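Local structure of NAD-dependent deacetylase 2 (Archaeoglobus fulgidus, 1YC2) at residues G25-S30 with D103-R108; V97-I102 with V114-G119. The protein removes acetyl groups from lysines of proteins, among them the archaeal chromatin protein Alba, as a zinc-binding sirtuin that consumes NAD and releases nicotinamide. One frame throughout, in Å; residues are numbered along the deposited sequence.

Interaction 1 of 2, residues G25-S30 with D103-R108; sequences GISAES and DMLHQR. With NAD (nicotinamide-adenine-dinucleotide), chain J; NCA (nicotinamide), chain K.
Ser-27 and Asp-103 join two NAD-binding loops of the Rossmann-fold domain of this sirtuin, and a bound nicotinamide sits at the junction. From Asp-103, CB passes 3.8 Å from O7 of the nicotinamide; CG lies between the backbone N and the carbonyl carbon (chi1 60°), which leaves the carboxylate facing residues 25-30. OD1 takes two donors: the hydroxyl of Ser-27, with OG 2.6 Å away on the syn side and 19° out of the carboxylate plane, and the nicotinamide amide, whose N7 lies 3.0 Å from OD1. OD2 turns back to its own chain and accepts the backbone N of Leu-105 from above the carboxylate plane, closing an Asx turn. A water also donates to OD2 and, weakly, to Ser-27 OG, so the carboxylate is gripped at both oxygens and its rotation is fixed.

Beside this polar pair, the CD1 methyl of Leu-105 reaches Ser-27 OG at 3.5 Å and Ser-30 OG at 3.7 Å; the Ser-30 hydroxyl itself is bonded to Asn-79. Ile-26 extends with CG1 anti to its backbone N (chi1 -162°) and brings CD1 obliquely to the ring of His-106, which is held through NE2 by Thr-22 and packs edge-to-face with His-82. On the far side of 25-30 the loop meets the adenosine of NAD: CA of Gly-25 lies 3.2 Å from the ribose O4B, and Glu-29 OE2 accepts the adenine amino group, N6A, at 3.1 Å.

Interaction 2 of 2, residues V97-I102 with V114-G119; sequences VITQNI and VLELHG. With NCA (nicotinamide), chain K; NAD (nicotinamide-adenine-dinucleotide), chain J.
Strands 97-99 and 114-116 run parallel, their axes approaching to 4.7 Å and their directions differing by 20°, joined by bonds from Leu-115 N to Val-97 O (2.8 Å), Thr-99 N to Leu-115 O (3.0 Å) and, just beyond the strand, Leu-117 N to Thr-99 O. On one face, Ile-98 CG2 meets Leu-117 CD1 at 3.6 Å, while its CG1 touches Leu-115 CD1; helix 171-183 covers this side. On the other, Thr-99 CG2 packs against Val-114 CG1 and Glu-116 CG, with OG1 anti to the backbone N (chi1 -171°), where it accepts Asn-101 N in an ST turn and pairs with Thr-22.

Past the strand ends, Gln-100 CG stands over the His-118 imidazole face, 4.3 Å from its centroid, in a CH-pi contact, and Gln-100 NE2 makes weak hydrogen bonds to NAD O2N and O5D. One water ties Asn-101 O to His-118 N and Gly-119 O. Ile-102 N donates to nicotinamide O7 at 2.8 Å. Helix 105-108 connects the strands and covers the face of Val-97, Thr-99 and Val-114, a beta-alpha-beta unit of the Rossmann fold, whose C-terminal strand ends carry the NAD site and His-118, the predicted proton acceptor of the sirtuin active site.

The two interactions interlock along the chain: segment 103-108, half of interaction 1, lies in the connection between the strands paired in interaction 2. Interaction 1 is small and buried, a meeting of loops and a short helix through side chains, with one hydrogen bond directly between its segments. Interaction 2 covers more surface and is only partly buried; it relies on backbone bonds at the sheet edge, with apolar packing on both faces. They touch directly: Gln-107 NE2 lies 2.9 Å from Glu-116 OE1, probably a hydrogen bond, and Ile-26 CG2 packs on Asn-101 ND2. Both reach NAD, and they share the nicotinamide amide: Asp-103 OD1 accepts from its N7 and Ile-102 N donates to its O7.

Interaction 1 of 2, residues G25-S30 with D103-R108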
ATOM      1  N   GLY A  25      -1.164   4.120  -6.301  1.00 27.76           N
ATOM      2  CA  GLY A  25      -1.377   3.867  -7.713  1.00 26.28           C
ATOM      3  C   GLY A  25      -1.786   2.444  -8.057  1.00 28.53           C
ATOM      4  O   GLY A  25      -2.449   2.221  -9.069  1.00 29.74           O
ATOM      5  N   ILE A  26      -1.405   1.464  -7.242  1.00 29.00           N
ATOM      6  CA  ILE A  26      -1.776   0.093  -7.572  1.00 30.58           C
ATOM      7  C   ILE A  26      -3.213  -0.238  -7.206  1.00 33.66           C
ATOM      8  O   ILE A  26      -3.699  -1.320  -7.531  1.00 36.24           O
ATOM      9  CB  ILE A  26      -0.855  -0.951  -6.902  1.00 30.88           C
ATOM     10  CG1 ILE A  26      -0.999  -2.291  -7.632  1.00 30.69           C
ATOM     11  CG2 ILE A  26      -1.230  -1.133  -5.424  1.00 30.97           C
ATOM     12  CD1 ILE A  26      -0.105  -3.392  -7.125  1.00 32.39           C
ATOM     13  N   SER A  27      -3.897   0.682  -6.533  1.00 36.60           N
ATOM     14  CA  SER A  27      -5.290   0.448  -6.148  1.00 39.23           C
ATOM     15  C   SER A  27      -6.255   1.391  -6.868  1.00 40.67           C
ATOM     16  O   SER A  27      -7.463   1.374  -6.614  1.00 39.72           O
ATOM     17  CB  SER A  27      -5.468   0.581  -4.627  1.00 39.15           C
ATOM     18  OG  SER A  27      -4.969  -0.562  -3.939  1.00 38.91           O
ATOM     19  N   ALA A  28      -5.720   2.214  -7.766  1.00 41.07           N
ATOM     20  CA  ALA A  28      -6.557   3.141  -8.518  1.00 42.86           C
ATOM     21  C   ALA A  28      -7.557   2.344  -9.364  1.00 44.76           C
ATOM     22  O   ALA A  28      -8.753   2.642  -9.375  1.00 45.75           O
ATOM     23  CB  ALA A  28      -5.690   4.028  -9.413  1.00 42.49           C
ATOM     24  N   GLU A  29      -7.065   1.322 -10.060  1.00 45.53           N
ATOM     25  CA  GLU A  29      -7.921   0.486 -10.898  1.00 47.19           C
ATOM     26  C   GLU A  29      -8.834  -0.425 -10.080  1.00 46.54           C
ATOM     27  O   GLU A  29      -9.476  -1.319 -10.631  1.00 45.94           O
ATOM     28  CB  GLU A  29      -7.072  -0.357 -11.853  1.00 48.06           C
ATOM     29  CG  GLU A  29      -6.235   0.474 -12.806  1.00 51.18           C
ATOM     30  CD  GLU A  29      -5.206  -0.353 -13.545  1.00 54.12           C
ATOM     31  OE1 GLU A  29      -5.611  -1.187 -14.387  1.00 56.25           O
ATOM     32  OE2 GLU A  29      -3.995  -0.175 -13.277  1.00 54.47           O
ATOM     33  N   SER A  30      -8.875  -0.210  -8.768  1.00 46.41           N
ATOM     34  CA  SER A  30      -9.747  -0.986  -7.885  1.00 47.54           C
ATOM     35  C   SER A  30     -10.879  -0.067  -7.438  1.00 47.03           C
ATOM     36  O   SER A  30     -11.880  -0.514  -6.876  1.00 45.99           O
ATOM     37  CB  SER A  30      -8.985  -1.497  -6.655  1.00 48.24           C
ATOM     38  OG  SER A  30      -8.072  -2.524  -7.002  1.00 51.25           O
ATOM     39  N   ASP A 103      -5.546  -0.518   2.500  1.00 31.13           N
ATOM     40  CA  ASP A 103      -6.717  -1.224   1.995  1.00 32.69           C
ATOM     41  C   ASP A 103      -6.718  -2.748   2.078  1.00 32.33           C
ATOM     42  O   ASP A 103      -7.752  -3.365   1.876  1.00 33.45           O
ATOM     43  CB  ASP A 103      -6.996  -0.786   0.549  1.00 34.46           C
ATOM     44  CG  ASP A 103      -5.844  -1.085  -0.393  1.00 36.02           C
ATOM     45  OD1 ASP A 103      -5.754  -0.395  -1.432  1.00 36.36           O
ATOM     46  OD2 ASP A 103      -5.038  -2.006  -0.109  1.00 34.59           O
ATOM     47  N   MET A 104      -5.571  -3.350   2.365  1.00 32.12           N
ATOM     48  CA  MET A 104      -5.475  -4.805   2.481  1.00 33.31           C
ATOM     49  C   MET A 104      -5.818  -5.605   1.230  1.00 30.87           C
ATOM     50  O   MET A 104      -6.130  -6.792   1.322  1.00 31.17           O
ATOM     51  CB  MET A 104      -6.356  -5.291   3.625  1.00 36.66           C
ATOM     52  CG  MET A 104      -5.885  -4.834   4.984  1.00 44.20           C
ATOM     53  SD  MET A 104      -7.135  -5.199   6.207  1.00 52.78           S
ATOM     54  CE  MET A 104      -8.347  -3.833   5.849  1.00 47.80           C
ATOM     55  N   LEU A 105      -5.755  -4.966   0.069  1.00 29.35           N
ATOM     56  CA  LEU A 105      -6.064  -5.641  -1.179  1.00 29.17           C
ATOM     57  C   LEU A 105      -5.015  -6.678  -1.550  1.00 29.91           C
ATOM     58  O   LEU A 105      -5.290  -7.581  -2.331  1.00 31.08           O
ATOM     59  CB  LEU A 105      -6.228  -4.623  -2.310  1.00 27.88           C
ATOM     60  CG  LEU A 105      -7.409  -3.673  -2.103  1.00 28.32           C
ATOM     61  CD1 LEU A 105      -7.586  -2.791  -3.327  1.00 24.73           C
ATOM     62  CD2 LEU A 105      -8.681  -4.490  -1.848  1.00 28.27           C
ATOM     63  N   HIS A 106      -3.810  -6.562  -0.999  1.00 30.92           N
ATOM     64  CA  HIS A 106      -2.774  -7.556  -1.292  1.00 29.99           C
ATOM     65  C   HIS A 106      -3.108  -8.878  -0.591  1.00 30.04           C
ATOM     66  O   HIS A 106      -3.029  -9.940  -1.200  1.00 29.51           O
ATOM     67  CB  HIS A 106      -1.399  -7.057  -0.845  1.00 28.71           C
ATOM     68  CG  HIS A 106      -0.817  -6.007  -1.743  1.00 29.75           C
ATOM     69  ND1 HIS A 106      -0.404  -6.274  -3.032  1.00 27.20           N
ATOM     70  CD2 HIS A 106      -0.572  -4.691  -1.537  1.00 30.04           C
ATOM     71  CE1 HIS A 106       0.074  -5.170  -3.577  1.00 28.18           C
ATOM     72  NE2 HIS A 106      -0.016  -4.194  -2.691  1.00 29.83           N
ATOM     73  N   GLN A 107      -3.490  -8.813   0.682  1.00 30.38           N
ATOM     74  CA  GLN A 107      -3.836 -10.026   1.422  1.00 32.89           C
ATOM     75  C   GLN A 107      -5.081 -10.695   0.833  1.00 35.22           C
ATOM     76  O   GLN A 107      -5.111 -11.916   0.663  1.00 35.08           O
ATOM     77  CB  GLN A 107      -4.069  -9.716   2.903  1.00 30.64           C
ATOM     78  CG  GLN A 107      -2.849  -9.138   3.610  1.00 33.05           C
ATOM     79  CD  GLN A 107      -2.757  -7.612   3.518  1.00 33.24           C
ATOM     80  OE1 GLN A 107      -3.002  -7.016   2.465  1.00 30.82           O
ATOM     81  NE2 GLN A 107      -2.385  -6.981   4.629  1.00 28.50           N
ATOM     82  N   ARG A 108      -6.100  -9.898   0.510  1.00 36.67           N
ATOM     83  CA  ARG A 108      -7.330 -10.434  -0.070  1.00 38.52           C
ATOM     84  C   ARG A 108      -7.081 -11.042  -1.441  1.00 38.64           C
ATOM     85  O   ARG A 108      -7.911 -11.799  -1.948  1.00 40.35           O
ATOM     86  CB  ARG A 108      -8.397  -9.345  -0.179  1.00 40.06           C
ATOM     87  CG  ARG A 108      -8.905  -8.859   1.168  1.00 47.18           C
ATOM     88  CD  ARG A 108      -9.896  -7.720   1.003  1.00 50.80           C
ATOM     89  NE  ARG A 108     -11.042  -8.127   0.199  1.00 53.61           N
ATOM     90  CZ  ARG A 108     -12.021  -7.309  -0.171  1.00 55.36           C
ATOM     91  NH1 ARG A 108     -13.030  -7.769  -0.905  1.00 57.15           N
ATOM     92  NH2 ARG A 108     -11.987  -6.030   0.187  1.00 56.48           N
TER
HETATM   93  PA  NAD J 503       1.053   8.904  -4.364  1.00 47.24           P
HETATM   94  O1A NAD J 503       2.053   9.928  -3.987  1.00 45.87           O
HETATM   95  O2A NAD J 503      -0.363   9.326  -4.587  1.00 47.78           O
HETATM   96  O5B NAD J 503       1.648   8.158  -5.642  1.00 47.29           O
HETATM   97  C5B NAD J 503       0.884   7.193  -6.442  1.00 45.51           C
HETATM   98  C4B NAD J 503       1.577   7.058  -7.795  1.00 46.11           C
HETATM   99  O4B NAD J 503       0.776   6.083  -8.565  1.00 45.08           O
HETATM  100  C3B NAD J 503       1.610   8.346  -8.695  1.00 44.11           C
HETATM  101  O3B NAD J 503       2.997   8.694  -8.988  1.00 47.13           O
HETATM  102  C2B NAD J 503       0.801   8.029  -9.946  1.00 42.85           C
HETATM  103  O2B NAD J 503       1.206   8.604 -11.142  1.00 40.01           O
HETATM  104  C1B NAD J 503       0.791   6.484  -9.927  1.00 43.81           C
HETATM  105  N9A NAD J 503      -0.424   5.911 -10.507  1.00 42.10           N
HETATM  106  C8A NAD J 503      -1.730   6.366 -10.638  1.00 40.49           C
HETATM  107  N7A NAD J 503      -2.533   5.499 -11.231  1.00 42.01           N
HETATM  108  C5A NAD J 503      -1.807   4.410 -11.528  1.00 42.18           C
HETATM  109  C6A NAD J 503      -2.125   3.112 -12.180  1.00 42.60           C
HETATM  110  N6A NAD J 503      -3.330   2.804 -12.617  1.00 44.28           N
HETATM  111  N1A NAD J 503      -1.052   2.240 -12.295  1.00 40.86           N
HETATM  112  C2A NAD J 503       0.203   2.486 -11.872  1.00 41.36           C
HETATM  113  N3A NAD J 503       0.557   3.695 -11.247  1.00 41.37           N
HETATM  114  C4A NAD J 503      -0.480   4.631 -11.094  1.00 42.05           C
HETATM  115  O3  NAD J 503       1.019   7.771  -3.267  1.00 44.59           O
HETATM  116  PN  NAD J 503       2.196   6.914  -2.563  1.00 42.68           P
HETATM  117  O1N NAD J 503       3.328   6.791  -3.494  1.00 43.61           O
HETATM  118  O2N NAD J 503       1.534   5.685  -2.036  1.00 44.40           O
HETATM  119  O5D NAD J 503       2.628   7.948  -1.394  1.00 46.86           O
HETATM  120  C5D NAD J 503       1.678   8.245  -0.331  1.00 49.73           C
HETATM  121  C4D NAD J 503       2.295   9.054   0.747  1.00 52.23           C
HETATM  122  O4D NAD J 503       3.163  10.116   0.163  1.00 52.80           O
HETATM  123  C3D NAD J 503       1.259   9.815   1.630  1.00 53.59           C
HETATM  124  O3D NAD J 503       1.635   9.758   3.021  1.00 57.34           O
HETATM  125  C2D NAD J 503       1.289  11.261   1.080  1.00 53.91           C
HETATM  126  O2D NAD J 503       0.840  12.211   2.009  1.00 53.14           O
HETATM  127  C1D NAD J 503       2.795  11.431   0.648  1.00 53.80           C
HETATM  128  N1N NAD J 503       3.025  12.429  -0.462  1.00 55.91           N
HETATM  129  C2N NAD J 503       3.334  13.792  -0.062  1.00 56.30           C
HETATM  130  C3N NAD J 503       3.572  14.759  -0.957  1.00 57.72           C
HETATM  131  C7N NAD J 503       3.883  16.188  -0.530  1.00 59.78           C
HETATM  132  O7N NAD J 503       4.428  16.956  -1.365  1.00 61.37           O
HETATM  133  N7N NAD J 503       3.560  16.597   0.715  1.00 59.66           N
HETATM  134  C4N NAD J 503       3.524  14.442  -2.441  1.00 55.97           C
HETATM  135  C5N NAD J 503       3.203  13.040  -2.866  1.00 56.12           C
HETATM  136  C6N NAD J 503       2.959  12.062  -1.861  1.00 55.56           C
HETATM  137  N1  NCA K 506      -5.077   6.958  -0.844  1.00 75.20           N
HETATM  138  C2  NCA K 506      -4.996   5.499  -1.042  1.00 74.85           C
HETATM  139  C3  NCA K 506      -4.975   4.587   0.081  1.00 74.68           C
HETATM  140  C4  NCA K 506      -5.038   5.257   1.406  1.00 76.10           C
HETATM  141  C5  NCA K 506      -5.117   6.675   1.609  1.00 76.20           C
HETATM  142  C6  NCA K 506      -5.138   7.522   0.468  1.00 76.95           C
HETATM  143  C7  NCA K 506      -4.896   3.028  -0.054  1.00 74.07           C
HETATM  144  O7  NCA K 506      -4.883   2.341   0.974  1.00 71.55           O
HETATM  145  N7  NCA K 506      -4.846   2.469  -1.236  1.00 73.21           N
HETATM  146  O   HOH W   1      -3.028  -2.505  -2.055  1.00 33.30           O

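Interaction 2 of 2, residues V97-I102 with V114-G119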
ATOM      1  N   VAL A  97       5.902  -8.330  -0.019  1.00 28.23           N
ATOM      2  CA  VAL A  97       5.242  -7.159  -0.552  1.00 25.67           C
ATOM      3  C   VAL A  97       5.309  -6.097   0.532  1.00 24.85           C
ATOM      4  O   VAL A  97       4.953  -6.346   1.676  1.00 23.75           O
ATOM      5  CB  VAL A  97       3.754  -7.396  -0.849  1.00 26.86           C
ATOM      6  CG1 VAL A  97       3.107  -6.081  -1.267  1.00 24.83           C
ATOM      7  CG2 VAL A  97       3.592  -8.435  -1.938  1.00 27.70           C
ATOM      8  N   ILE A  98       5.803  -4.923   0.174  1.00 25.33           N
ATOM      9  CA  ILE A  98       5.866  -3.811   1.107  1.00 25.17           C
ATOM     10  C   ILE A  98       4.892  -2.797   0.527  1.00 24.85           C
ATOM     11  O   ILE A  98       5.006  -2.416  -0.640  1.00 24.75           O
ATOM     12  CB  ILE A  98       7.274  -3.185   1.158  1.00 25.07           C
ATOM     13  CG1 ILE A  98       8.312  -4.260   1.476  1.00 25.09           C
ATOM     14  CG2 ILE A  98       7.310  -2.095   2.208  1.00 21.56           C
ATOM     15  CD1 ILE A  98       9.739  -3.747   1.438  1.00 27.29           C
ATOM     16  N   THR A  99       3.923  -2.367   1.320  1.00 23.58           N
ATOM     17  CA  THR A  99       2.961  -1.406   0.807  1.00 24.88           C
ATOM     18  C   THR A  99       2.734  -0.263   1.774  1.00 24.71           C
ATOM     19  O   THR A  99       2.997  -0.393   2.967  1.00 23.33           O
ATOM     20  CB  THR A  99       1.586  -2.072   0.520  1.00 25.72           C
ATOM     21  OG1 THR A  99       0.743  -1.148  -0.176  1.00 24.62           O
ATOM     22  CG2 THR A  99       0.894  -2.471   1.829  1.00 26.07           C
ATOM     23  N   GLN A 100       2.253   0.853   1.233  1.00 25.39           N
ATOM     24  CA  GLN A 100       1.927   2.033   2.020  1.00 28.53           C
ATOM     25  C   GLN A 100       0.414   2.147   2.109  1.00 28.12           C
ATOM     26  O   GLN A 100      -0.108   2.995   2.830  1.00 31.62           O
ATOM     27  CB  GLN A 100       2.490   3.303   1.377  1.00 30.01           C
ATOM     28  CG  GLN A 100       3.915   3.593   1.795  1.00 37.20           C
ATOM     29  CD  GLN A 100       4.403   4.963   1.359  1.00 39.22           C
ATOM     30  OE1 GLN A 100       5.521   5.367   1.697  1.00 42.65           O
ATOM     31  NE2 GLN A 100       3.575   5.682   0.610  1.00 38.33           N
ATOM     32  N   ASN A 101      -0.287   1.296   1.368  1.00 25.50           N
ATOM     33  CA  ASN A 101      -1.744   1.311   1.365  1.00 26.07           C
ATOM     34  C   ASN A 101      -2.305   0.673   2.634  1.00 26.56           C
ATOM     35  O   ASN A 101      -1.665  -0.167   3.253  1.00 28.48           O
ATOM     36  CB  ASN A 101      -2.278   0.559   0.144  1.00 26.08           C
ATOM     37  CG  ASN A 101      -1.755   1.124  -1.156  1.00 28.14           C
ATOM     38  OD1 ASN A 101      -1.388   2.297  -1.227  1.00 28.60           O
ATOM     39  ND2 ASN A 101      -1.733   0.300  -2.199  1.00 28.27           N
ATOM     40  N   ILE A 102      -3.510   1.071   3.012  1.00 27.55           N
ATOM     41  CA  ILE A 102      -4.159   0.534   4.202  1.00 29.48           C
ATOM     42  C   ILE A 102      -5.393  -0.264   3.796  1.00 31.03           C
ATOM     43  O   ILE A 102      -6.192  -0.643   4.647  1.00 33.48           O
ATOM     44  CB  ILE A 102      -4.643   1.669   5.116  1.00 29.77           C
ATOM     45  CG1 ILE A 102      -5.681   2.508   4.362  1.00 30.16           C
ATOM     46  CG2 ILE A 102      -3.469   2.512   5.572  1.00 28.27           C
ATOM     47  CD1 ILE A 102      -6.256   3.657   5.136  1.00 33.20           C
ATOM     48  N   VAL A 114       2.867  -9.429   3.698  1.00 32.38           N
ATOM     49  CA  VAL A 114       2.623  -8.032   3.410  1.00 30.93           C
ATOM     50  C   VAL A 114       3.045  -7.163   4.575  1.00 30.03           C
ATOM     51  O   VAL A 114       2.499  -7.264   5.668  1.00 29.80           O
ATOM     52  CB  VAL A 114       1.131  -7.799   3.111  1.00 32.47           C
ATOM     53  CG1 VAL A 114       0.880  -6.348   2.750  1.00 29.99           C
ATOM     54  CG2 VAL A 114       0.693  -8.719   1.976  1.00 32.31           C
ATOM     55  N   LEU A 115       4.030  -6.311   4.322  1.00 29.55           N
ATOM     56  CA  LEU A 115       4.555  -5.399   5.320  1.00 28.88           C
ATOM     57  C   LEU A 115       3.813  -4.076   5.128  1.00 28.80           C
ATOM     58  O   LEU A 115       4.003  -3.397   4.131  1.00 30.92           O
ATOM     59  CB  LEU A 115       6.068  -5.249   5.113  1.00 27.86           C
ATOM     60  CG  LEU A 115       6.848  -6.586   5.220  1.00 31.07           C
ATOM     61  CD1 LEU A 115       8.354  -6.367   5.050  1.00 26.14           C
ATOM     62  CD2 LEU A 115       6.577  -7.225   6.588  1.00 26.57           C
ATOM     63  N   GLU A 116       2.952  -3.725   6.077  1.00 29.15           N
ATOM     64  CA  GLU A 116       2.162  -2.503   5.960  1.00 29.87           C
ATOM     65  C   GLU A 116       2.753  -1.312   6.703  1.00 29.15           C
ATOM     66  O   GLU A 116       2.520  -1.135   7.895  1.00 30.77           O
ATOM     67  CB  GLU A 116       0.731  -2.782   6.431  1.00 30.76           C
ATOM     68  CG  GLU A 116       0.012  -3.851   5.594  1.00 34.76           C
ATOM     69  CD  GLU A 116      -1.358  -4.235   6.157  1.00 38.94           C
ATOM     70  OE1 GLU A 116      -2.355  -4.218   5.395  1.00 36.44           O
ATOM     71  OE2 GLU A 116      -1.435  -4.559   7.364  1.00 39.52           O
ATOM     72  N   LEU A 117       3.494  -0.480   5.976  1.00 28.11           N
ATOM     73  CA  LEU A 117       4.157   0.688   6.555  1.00 27.67           C
ATOM     74  C   LEU A 117       3.258   1.728   7.235  1.00 27.87           C
ATOM     75  O   LEU A 117       3.701   2.437   8.137  1.00 25.36           O
ATOM     76  CB  LEU A 117       5.005   1.372   5.485  1.00 26.93           C
ATOM     77  CG  LEU A 117       5.987   0.423   4.795  1.00 29.03           C
ATOM     78  CD1 LEU A 117       6.694   1.143   3.670  1.00 29.01           C
ATOM     79  CD2 LEU A 117       6.985  -0.106   5.807  1.00 29.85           C
ATOM     80  N   HIS A 118       2.006   1.833   6.809  1.00 28.00           N
ATOM     81  CA  HIS A 118       1.104   2.798   7.422  1.00 29.50           C
ATOM     82  C   HIS A 118      -0.033   2.124   8.177  1.00 29.31           C
ATOM     83  O   HIS A 118      -1.024   2.766   8.495  1.00 30.22           O
ATOM     84  CB  HIS A 118       0.519   3.749   6.368  1.00 28.79           C
ATOM     85  CG  HIS A 118       1.526   4.661   5.737  1.00 30.27           C
ATOM     86  ND1 HIS A 118       2.758   4.919   6.302  1.00 35.30           N
ATOM     87  CD2 HIS A 118       1.472   5.402   4.606  1.00 32.38           C
ATOM     88  CE1 HIS A 118       3.419   5.777   5.544  1.00 34.14           C
ATOM     89  NE2 HIS A 118       2.661   6.086   4.508  1.00 33.09           N
ATOM     90  N   GLY A 119       0.118   0.837   8.468  1.00 30.54           N
ATOM     91  CA  GLY A 119      -0.928   0.109   9.170  1.00 30.63           C
ATOM     92  C   GLY A 119      -2.049  -0.304   8.231  1.00 33.14           C
ATOM     93  O   GLY A 119      -1.849  -0.394   7.020  1.00 31.98           O
TER
HETATM   94  N1  NCA K 506      -5.077   6.958  -0.844  1.00 75.20           N
HETATM   95  C2  NCA K 506      -4.996   5.499  -1.042  1.00 74.85           C
HETATM   96  C3  NCA K 506      -4.975   4.587   0.081  1.00 74.68           C
HETATM   97  C4  NCA K 506      -5.038   5.257   1.406  1.00 76.10           C
HETATM   98  C5  NCA K 506      -5.117   6.675   1.609  1.00 76.20           C
HETATM   99  C6  NCA K 506      -5.138   7.522   0.468  1.00 76.95           C
HETATM  100  C7  NCA K 506      -4.896   3.028  -0.054  1.00 74.07           C
HETATM  101  O7  NCA K 506      -4.883   2.341   0.974  1.00 71.55           O
HETATM  102  N7  NCA K 506      -4.846   2.469  -1.236  1.00 73.21           N
HETATM  103  PA  NAD J 503       1.053   8.904  -4.364  1.00 47.24           P
HETATM  104  O1A NAD J 503       2.053   9.928  -3.987  1.00 45.87           O
HETATM  105  O2A NAD J 503      -0.363   9.326  -4.587  1.00 47.78           O
HETATM  106  O5B NAD J 503       1.648   8.158  -5.642  1.00 47.29           O
HETATM  107  C5B NAD J 503       0.884   7.193  -6.442  1.00 45.51           C
HETATM  108  C4B NAD J 503       1.577   7.058  -7.795  1.00 46.11           C
HETATM  109  O4B NAD J 503       0.776   6.083  -8.565  1.00 45.08           O
HETATM  110  C3B NAD J 503       1.610   8.346  -8.695  1.00 44.11           C
HETATM  111  O3B NAD J 503       2.997   8.694  -8.988  1.00 47.13           O
HETATM  112  C2B NAD J 503       0.801   8.029  -9.946  1.00 42.85           C
HETATM  113  O2B NAD J 503       1.206   8.604 -11.142  1.00 40.01           O
HETATM  114  C1B NAD J 503       0.791   6.484  -9.927  1.00 43.81           C
HETATM  115  N9A NAD J 503      -0.424   5.911 -10.507  1.00 42.10           N
HETATM  116  C8A NAD J 503      -1.730   6.366 -10.638  1.00 40.49           C
HETATM  117  N7A NAD J 503      -2.533   5.499 -11.231  1.00 42.01           N
HETATM  118  C5A NAD J 503      -1.807   4.410 -11.528  1.00 42.18           C
HETATM  119  C6A NAD J 503      -2.125   3.112 -12.180  1.00 42.60           C
HETATM  120  N6A NAD J 503      -3.330   2.804 -12.617  1.00 44.28           N
HETATM  121  N1A NAD J 503      -1.052   2.240 -12.295  1.00 40.86           N
HETATM  122  C2A NAD J 503       0.203   2.486 -11.872  1.00 41.36           C
HETATM  123  N3A NAD J 503       0.557   3.695 -11.247  1.00 41.37           N
HETATM  124  C4A NAD J 503      -0.480   4.631 -11.094  1.00 42.05           C
HETATM  125  O3  NAD J 503       1.019   7.771  -3.267  1.00 44.59           O
HETATM  126  PN  NAD J 503       2.196   6.914  -2.563  1.00 42.68           P
HETATM  127  O1N NAD J 503       3.328   6.791  -3.494  1.00 43.61           O
HETATM  128  O2N NAD J 503       1.534   5.685  -2.036  1.00 44.40           O
HETATM  129  O5D NAD J 503       2.628   7.948  -1.394  1.00 46.86           O
HETATM  130  C5D NAD J 503       1.678   8.245  -0.331  1.00 49.73           C
HETATM  131  C4D NAD J 503       2.295   9.054   0.747  1.00 52.23           C
HETATM  132  O4D NAD J 503       3.163  10.116   0.163  1.00 52.80           O
HETATM  133  C3D NAD J 503       1.259   9.815   1.630  1.00 53.59           C
HETATM  134  O3D NAD J 503       1.635   9.758   3.021  1.00 57.34           O
HETATM  135  C2D NAD J 503       1.289  11.261   1.080  1.00 53.91           C
HETATM  136  O2D NAD J 503       0.840  12.211   2.009  1.00 53.14           O
HETATM  137  C1D NAD J 503       2.795  11.431   0.648  1.00 53.80           C
HETATM  138  N1N NAD J 503       3.025  12.429  -0.462  1.00 55.91           N
HETATM  139  C2N NAD J 503       3.334  13.792  -0.062  1.00 56.30           C
HETATM  140  C3N NAD J 503       3.572  14.759  -0.957  1.00 57.72           C
HETATM  141  C7N NAD J 503       3.883  16.188  -0.530  1.00 59.78           C
HETATM  142  O7N NAD J 503       4.428  16.956  -1.365  1.00 61.37           O
HETATM  143  N7N NAD J 503       3.560  16.597   0.715  1.00 59.66           N
HETATM  144  C4N NAD J 503       3.524  14.442  -2.441  1.00 55.97           C
HETATM  145  C5N NAD J 503       3.203  13.040  -2.866  1.00 56.12           C
HETATM  146  C6N NAD J 503       2.959  12.062  -1.861  1.00 55.56           C
HETATM  147  O   HOH W   2       0.197   0.493   5.310  1.00 20.19           O
HETATM  148  O   HOH W   3      -2.821  -2.832   3.259  1.00 22.88           O